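Local coordinates for 2,3-dihydroxybenzoate-AMP ligase (Mycobacterium smegmatis, PDB 5KEI), which belongs to the ANL superfamily of AMP-binding enzymes, with a large N-terminal AMP-binding region and a small C-terminal domain, at residues A[476-488]-A[499-511]. Sequence-based numbering, arbitrary orientation.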
ATOM      1  N   LEU A 476      12.536  14.613  11.685  1.00 40.15           N
ATOM      2  CA  LEU A 476      13.683  15.425  11.296  1.00 37.45           C
ATOM      3  C   LEU A 476      13.863  15.394   9.792  1.00 40.79           C
ATOM      4  O   LEU A 476      14.215  16.406   9.188  1.00 42.77           O
ATOM      5  CB  LEU A 476      14.956  14.930  11.986  1.00 37.74           C
ATOM      6  CG  LEU A 476      15.089  15.202  13.485  1.00 34.30           C
ATOM      7  CD1 LEU A 476      16.375  14.601  14.006  1.00 28.45           C
ATOM      8  CD2 LEU A 476      15.024  16.704  13.807  1.00 34.18           C
ATOM      9  N   LEU A 477      13.613  14.223   9.202  1.00 39.07           N
ATOM     10  CA  LEU A 477      13.717  14.013   7.764  1.00 38.12           C
ATOM     11  C   LEU A 477      12.729  14.864   6.954  1.00 40.60           C
ATOM     12  O   LEU A 477      12.964  15.113   5.778  1.00 42.81           O
ATOM     13  CB  LEU A 477      13.521  12.528   7.438  1.00 37.42           C
ATOM     14  CG  LEU A 477      14.669  11.603   7.863  1.00 36.49           C
ATOM     15  CD1 LEU A 477      14.229  10.155   7.900  1.00 36.61           C
ATOM     16  CD2 LEU A 477      15.855  11.774   6.935  1.00 34.58           C
ATOM     17  N   THR A 478      11.646  15.334   7.573  1.00 40.94           N
ATOM     18  CA  THR A 478      10.695  16.177   6.847  1.00 42.15           C
ATOM     19  C   THR A 478      11.214  17.591   6.647  1.00 44.81           C
ATOM     20  O   THR A 478      10.562  18.406   6.001  1.00 48.76           O
ATOM     21  CB  THR A 478       9.328  16.271   7.548  1.00 45.52           C
ATOM     22  OG1 THR A 478       9.430  17.093   8.721  1.00 40.25           O
ATOM     23  CG2 THR A 478       8.796  14.873   7.892  1.00 41.69           C
ATOM     24  N   HIS A 479      12.374  17.882   7.224  1.00 46.90           N
ATOM     25  CA  HIS A 479      13.098  19.122   6.961  1.00 42.04           C
ATOM     26  C   HIS A 479      13.848  18.991   5.630  1.00 46.48           C
ATOM     27  O   HIS A 479      14.534  17.978   5.380  1.00 46.92           O
ATOM     28  CB  HIS A 479      14.061  19.413   8.110  1.00 41.74           C
ATOM     29  CG  HIS A 479      14.519  20.833   8.199  1.00 42.95           C
ATOM     30  ND1 HIS A 479      15.386  21.399   7.288  1.00 49.65           N
ATOM     31  CD2 HIS A 479      14.269  21.793   9.124  1.00 47.13           C
ATOM     32  CE1 HIS A 479      15.630  22.652   7.633  1.00 45.45           C
ATOM     33  NE2 HIS A 479      14.970  22.915   8.747  1.00 46.28           N
ATOM     34  N   PRO A 480      13.709  20.005   4.758  1.00 48.86           N
ATOM     35  CA  PRO A 480      14.366  20.039   3.441  1.00 47.06           C
ATOM     36  C   PRO A 480      15.893  20.056   3.529  1.00 44.77           C
ATOM     37  O   PRO A 480      16.568  19.714   2.560  1.00 51.91           O
ATOM     38  CB  PRO A 480      13.842  21.338   2.819  1.00 45.91           C
ATOM     39  CG  PRO A 480      13.416  22.176   3.987  1.00 46.25           C
ATOM     40  CD  PRO A 480      12.880  21.200   4.991  1.00 47.48           C
ATOM     41  N   SER A 481      16.433  20.446   4.676  1.00 44.05           N
ATOM     42  CA  SER A 481      17.882  20.470   4.849  1.00 45.54           C
ATOM     43  C   SER A 481      18.428  19.152   5.385  1.00 41.08           C
ATOM     44  O   SER A 481      19.615  18.876   5.253  1.00 41.86           O
ATOM     45  CB  SER A 481      18.295  21.623   5.770  1.00 47.10           C
ATOM     46  OG  SER A 481      18.053  22.882   5.152  1.00 43.31           O
ATOM     47  N   VAL A 482      17.563  18.337   5.982  1.00 39.92           N
ATOM     48  CA  VAL A 482      17.980  17.030   6.482  1.00 39.21           C
ATOM     49  C   VAL A 482      17.796  15.938   5.421  1.00 45.08           C
ATOM     50  O   VAL A 482      16.662  15.541   5.080  1.00 40.23           O
ATOM     51  CB  VAL A 482      17.204  16.631   7.749  1.00 36.79           C
ATOM     52  CG1 VAL A 482      17.732  15.311   8.297  1.00 31.86           C
ATOM     53  CG2 VAL A 482      17.291  17.727   8.798  1.00 41.07           C
ATOM     54  N   TRP A 483      18.924  15.466   4.895  1.00 44.54           N
ATOM     55  CA  TRP A 483      18.919  14.377   3.935  1.00 42.55           C
ATOM     56  C   TRP A 483      18.707  13.043   4.636  1.00 39.58           C
ATOM     57  O   TRP A 483      17.715  12.378   4.384  1.00 40.40           O
ATOM     58  CB  TRP A 483      20.219  14.338   3.136  1.00 42.90           C
ATOM     59  CG  TRP A 483      20.194  13.258   2.085  1.00 46.25           C
ATOM     60  CD1 TRP A 483      20.836  12.049   2.131  1.00 42.52           C
ATOM     61  CD2 TRP A 483      19.473  13.284   0.847  1.00 42.01           C
ATOM     62  NE1 TRP A 483      20.560  11.324   0.993  1.00 39.37           N
ATOM     63  CE2 TRP A 483      19.729  12.065   0.183  1.00 46.02           C
ATOM     64  CE3 TRP A 483      18.643  14.225   0.224  1.00 44.44           C
ATOM     65  CZ2 TRP A 483      19.188  11.760  -1.070  1.00 45.42           C
ATOM     66  CZ3 TRP A 483      18.110  13.924  -1.018  1.00 43.06           C
ATOM     67  CH2 TRP A 483      18.380  12.702  -1.648  1.00 39.88           C
ATOM     68  N   ALA A 484      19.664  12.658   5.485  1.00 42.54           N
ATOM     69  CA  ALA A 484      19.576  11.466   6.338  1.00 39.60           C
ATOM     70  C   ALA A 484      19.668  11.888   7.812  1.00 42.71           C
ATOM     71  O   ALA A 484      20.232  12.938   8.116  1.00 43.73           O
ATOM     72  CB  ALA A 484      20.681  10.476   5.997  1.00 34.23           C
ATOM     73  N   ALA A 485      19.115  11.093   8.725  1.00 43.52           N
ATOM     74  CA  ALA A 485      19.154  11.433  10.151  1.00 36.31           C
ATOM     75  C   ALA A 485      19.291  10.194  11.017  1.00 38.23           C
ATOM     76  O   ALA A 485      18.759   9.140  10.682  1.00 45.65           O
ATOM     77  CB  ALA A 485      17.912  12.211  10.556  1.00 31.06           C
ATOM     78  N   ALA A 486      20.004  10.320  12.132  1.00 36.86           N
ATOM     79  CA  ALA A 486      20.087   9.244  13.120  1.00 41.20           C
ATOM     80  C   ALA A 486      20.001   9.786  14.558  1.00 38.24           C
ATOM     81  O   ALA A 486      20.835  10.577  14.985  1.00 38.51           O
ATOM     82  CB  ALA A 486      21.368   8.447  12.929  1.00 40.78           C
ATOM     83  N   ALA A 487      18.966   9.375  15.285  1.00 37.73           N
ATOM     84  CA  ALA A 487      18.824   9.739  16.689  1.00 36.86           C
ATOM     85  C   ALA A 487      19.522   8.667  17.503  1.00 41.21           C
ATOM     86  O   ALA A 487      19.180   7.487  17.429  1.00 45.00           O
ATOM     87  CB  ALA A 487      17.351   9.875  17.093  1.00 29.07           C
ATOM     88  N   VAL A 488      20.531   9.077  18.253  1.00 35.59           N
ATOM     89  CA  VAL A 488      21.381   8.133  18.947  1.00 35.87           C
ATOM     90  C   VAL A 488      21.353   8.421  20.458  1.00 42.39           C
ATOM     91  O   VAL A 488      21.157   9.568  20.886  1.00 38.73           O
ATOM     92  CB  VAL A 488      22.820   8.199  18.387  1.00 38.46           C
ATOM     93  CG1 VAL A 488      23.629   7.066  18.898  1.00 47.17           C
ATOM     94  CG2 VAL A 488      22.792   8.144  16.855  1.00 39.21           C
ATOM     95  N   ILE A 499      19.746  12.521  23.771  1.00 37.75           N
ATOM     96  CA  ILE A 499      19.473  12.318  22.358  1.00 40.13           C
ATOM     97  C   ILE A 499      20.451  13.097  21.443  1.00 38.96           C
ATOM     98  O   ILE A 499      20.416  14.323  21.369  1.00 36.09           O
ATOM     99  CB  ILE A 499      18.022  12.726  22.025  1.00 37.78           C
ATOM    100  CG1 ILE A 499      17.015  11.841  22.784  1.00 38.40           C
ATOM    101  CG2 ILE A 499      17.787  12.629  20.536  1.00 38.01           C
ATOM    102  CD1 ILE A 499      15.565  12.324  22.677  1.00 34.28           C
ATOM    103  N   CYS A 500      21.323  12.379  20.742  1.00 40.84           N
ATOM    104  CA  CYS A 500      22.172  13.037  19.761  1.00 37.94           C
ATOM    105  C   CYS A 500      21.686  12.811  18.330  1.00 38.46           C
ATOM    106  O   CYS A 500      21.647  11.671  17.836  1.00 37.52           O
ATOM    107  CB  CYS A 500      23.615  12.572  19.889  1.00 37.89           C
ATOM    108  SG  CYS A 500      24.717  13.700  19.035  1.00 64.93           S
ATOM    109  N   ALA A 501      21.314  13.908  17.672  1.00 35.32           N
ATOM    110  CA  ALA A 501      20.894  13.867  16.273  1.00 38.89           C
ATOM    111  C   ALA A 501      22.097  14.022  15.360  1.00 38.28           C
ATOM    112  O   ALA A 501      22.646  15.112  15.192  1.00 37.31           O
ATOM    113  CB  ALA A 501      19.853  14.943  15.969  1.00 31.95           C
ATOM    114  N   VAL A 502      22.508  12.897  14.799  1.00 39.63           N
ATOM    115  CA  VAL A 502      23.544  12.860  13.795  1.00 42.01           C
ATOM    116  C   VAL A 502      22.894  12.987  12.413  1.00 41.94           C
ATOM    117  O   VAL A 502      22.150  12.113  11.976  1.00 39.63           O
ATOM    118  CB  VAL A 502      24.370  11.561  13.899  1.00 42.37           C
ATOM    119  CG1 VAL A 502      25.592  11.657  13.017  1.00 43.24           C
ATOM    120  CG2 VAL A 502      24.773  11.328  15.334  1.00 32.78           C
ATOM    121  N   VAL A 503      23.187  14.082  11.728  1.00 42.27           N
ATOM    122  CA  VAL A 503      22.466  14.444  10.523  1.00 41.37           C
ATOM    123  C   VAL A 503      23.382  14.603   9.300  1.00 44.20           C
ATOM    124  O   VAL A 503      24.472  15.165   9.405  1.00 41.53           O
ATOM    125  CB  VAL A 503      21.691  15.766  10.759  1.00 45.33           C
ATOM    126  CG1 VAL A 503      21.123  16.337   9.439  1.00 44.88           C
ATOM    127  CG2 VAL A 503      20.605  15.564  11.800  1.00 35.19           C
ATOM    128  N   VAL A 504      22.938  14.106   8.145  1.00 44.59           N
ATOM    129  CA  VAL A 504      23.556  14.464   6.869  1.00 40.92           C
ATOM    130  C   VAL A 504      22.750  15.579   6.219  1.00 42.15           C
ATOM    131  O   VAL A 504      21.601  15.368   5.828  1.00 42.85           O
ATOM    132  CB  VAL A 504      23.636  13.276   5.911  1.00 41.79           C
ATOM    133  CG1 VAL A 504      24.179  13.719   4.544  1.00 42.15           C
ATOM    134  CG2 VAL A 504      24.482  12.181   6.514  1.00 43.79           C
ATOM    135  N   PHE A 505      23.350  16.762   6.107  1.00 42.41           N
ATOM    136  CA  PHE A 505      22.640  17.923   5.581  1.00 42.87           C
ATOM    137  C   PHE A 505      22.625  17.971   4.073  1.00 47.05           C
ATOM    138  O   PHE A 505      23.530  17.462   3.398  1.00 46.97           O
ATOM    139  CB  PHE A 505      23.251  19.225   6.091  1.00 52.12           C
ATOM    140  CG  PHE A 505      22.909  19.543   7.512  1.00 52.06           C
ATOM    141  CD1 PHE A 505      21.629  19.934   7.854  1.00 48.88           C
ATOM    142  CD2 PHE A 505      23.880  19.481   8.505  1.00 55.12           C
ATOM    143  CE1 PHE A 505      21.314  20.245   9.164  1.00 52.23           C
ATOM    144  CE2 PHE A 505      23.574  19.788   9.815  1.00 50.06           C
ATOM    145  CZ  PHE A 505      22.287  20.172  10.143  1.00 53.37           C
ATOM    146  N   ASN A 506      21.593  18.618   3.547  1.00 52.89           N
ATOM    147  CA  ASN A 506      21.449  18.793   2.110  1.00 54.10           C
ATOM    148  C   ASN A 506      22.247  19.987   1.595  1.00 61.82           C
ATOM    149  O   ASN A 506      23.292  19.832   0.959  1.00 63.12           O
ATOM    150  CB  ASN A 506      19.985  18.968   1.758  1.00 52.24           C
ATOM    151  CG  ASN A 506      19.585  18.131   0.598  1.00 53.46           C
ATOM    152  OD1 ASN A 506      20.409  17.787  -0.251  1.00 65.45           O
ATOM    153  ND2 ASN A 506      18.316  17.790   0.539  1.00 60.24           N
ATOM    154  N   GLY A 507      21.740  21.182   1.871  1.00 61.36           N
ATOM    155  CA  GLY A 507      22.477  22.398   1.596  1.00 63.41           C
ATOM    156  C   GLY A 507      23.274  22.799   2.822  1.00 71.79           C
ATOM    157  O   GLY A 507      23.848  21.938   3.503  1.00 68.81           O
ATOM    158  N   PRO A 508      23.314  24.109   3.119  1.00 72.68           N
ATOM    159  CA  PRO A 508      24.043  24.605   4.291  1.00 74.78           C
ATOM    160  C   PRO A 508      23.410  24.085   5.580  1.00 72.18           C
ATOM    161  O   PRO A 508      22.180  23.970   5.639  1.00 73.48           O
ATOM    162  CB  PRO A 508      23.905  26.132   4.181  1.00 75.97           C
ATOM    163  CG  PRO A 508      23.507  26.391   2.763  1.00 73.55           C
ATOM    164  CD  PRO A 508      22.677  25.205   2.370  1.00 70.85           C
ATOM    165  N   PRO A 509      24.233  23.767   6.596  1.00 65.51           N
ATOM    166  CA  PRO A 509      23.666  23.169   7.803  1.00 59.75           C
ATOM    167  C   PRO A 509      22.720  24.109   8.539  1.00 58.19           C
ATOM    168  O   PRO A 509      22.666  25.312   8.288  1.00 59.22           O
ATOM    169  CB  PRO A 509      24.901  22.839   8.648  1.00 58.57           C
ATOM    170  CG  PRO A 509      25.966  23.710   8.129  1.00 60.03           C
ATOM    171  CD  PRO A 509      25.699  23.866   6.672  1.00 59.25           C
ATOM    172  N   VAL A 510      21.953  23.520   9.442  1.00 60.01           N
ATOM    173  CA  VAL A 510      20.922  24.217  10.179  1.00 52.26           C
ATOM    174  C   VAL A 510      21.234  24.032  11.658  1.00 49.66           C
ATOM    175  O   VAL A 510      21.731  22.984  12.051  1.00 51.51           O
ATOM    176  CB  VAL A 510      19.523  23.671   9.783  1.00 53.91           C
ATOM    177  CG1 VAL A 510      18.570  23.656  10.946  1.00 53.18           C
ATOM    178  CG2 VAL A 510      18.956  24.460   8.599  1.00 55.10           C
ATOM    179  N   SER A 511      20.984  25.052  12.474  1.00 49.93           N
ATOM    180  CA  SER A 511      21.292  24.965  13.904  1.00 47.31           C
ATOM    181  C   SER A 511      20.273  24.113  14.656  1.00 44.71           C
ATOM    182  O   SER A 511      19.164  23.891  14.172  1.00 43.99           O
ATOM    183  CB  SER A 511      21.350  26.359  14.525  1.00 46.40           C
ATOM    184  OG  SER A 511      20.052  26.911  14.646  1.00 49.57           O
TER
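Ala484 to Val488 pair with Cys500 to Val504 as the antiparallel beta hairpin of the small C-terminal domain, and a classic beta bulge shows how such a pairing absorbs an extra residue. Among the backbone bonds, Val488 and Cys500 form a reciprocal pair, as do Ala486 and Val502. At the bulge, Trp483 and Ala484 both face Val504: Trp483 N donates to Val504 O at 2.8 Å, Ala484 N only weakly at 3.3 Å. Beyond it, Ser481 O accepts Asn506 N at 2.6 Å.

Apolar contacts divide between the two faces. On one, Val482 CG1 meets Val503 CG1 at 3.7 Å, the side chains crossing at about a right angle. A chi1 of 169° swings Val503 CG1 opposite the backbone N, and this same methyl lies over the centre of the Phe505 ring, whose opposite face receives Pro509 CA. On the other face, Val488 CG2 touches Val502 CG2, and Ile552 of helix 549-553 covers both valines.

Polar groups gather at the hairpin's open end. Ser481 N donates a hydrogen bond to His479 ND1 in the imidazole plane, Trp483 NE1 is hydrogen-bonded to Glu423 OE1, and Asn506 ND2 donates to Pro480 O at 3.3 Å while lying 3.6 Å from Trp483 CE3, at the indole edge.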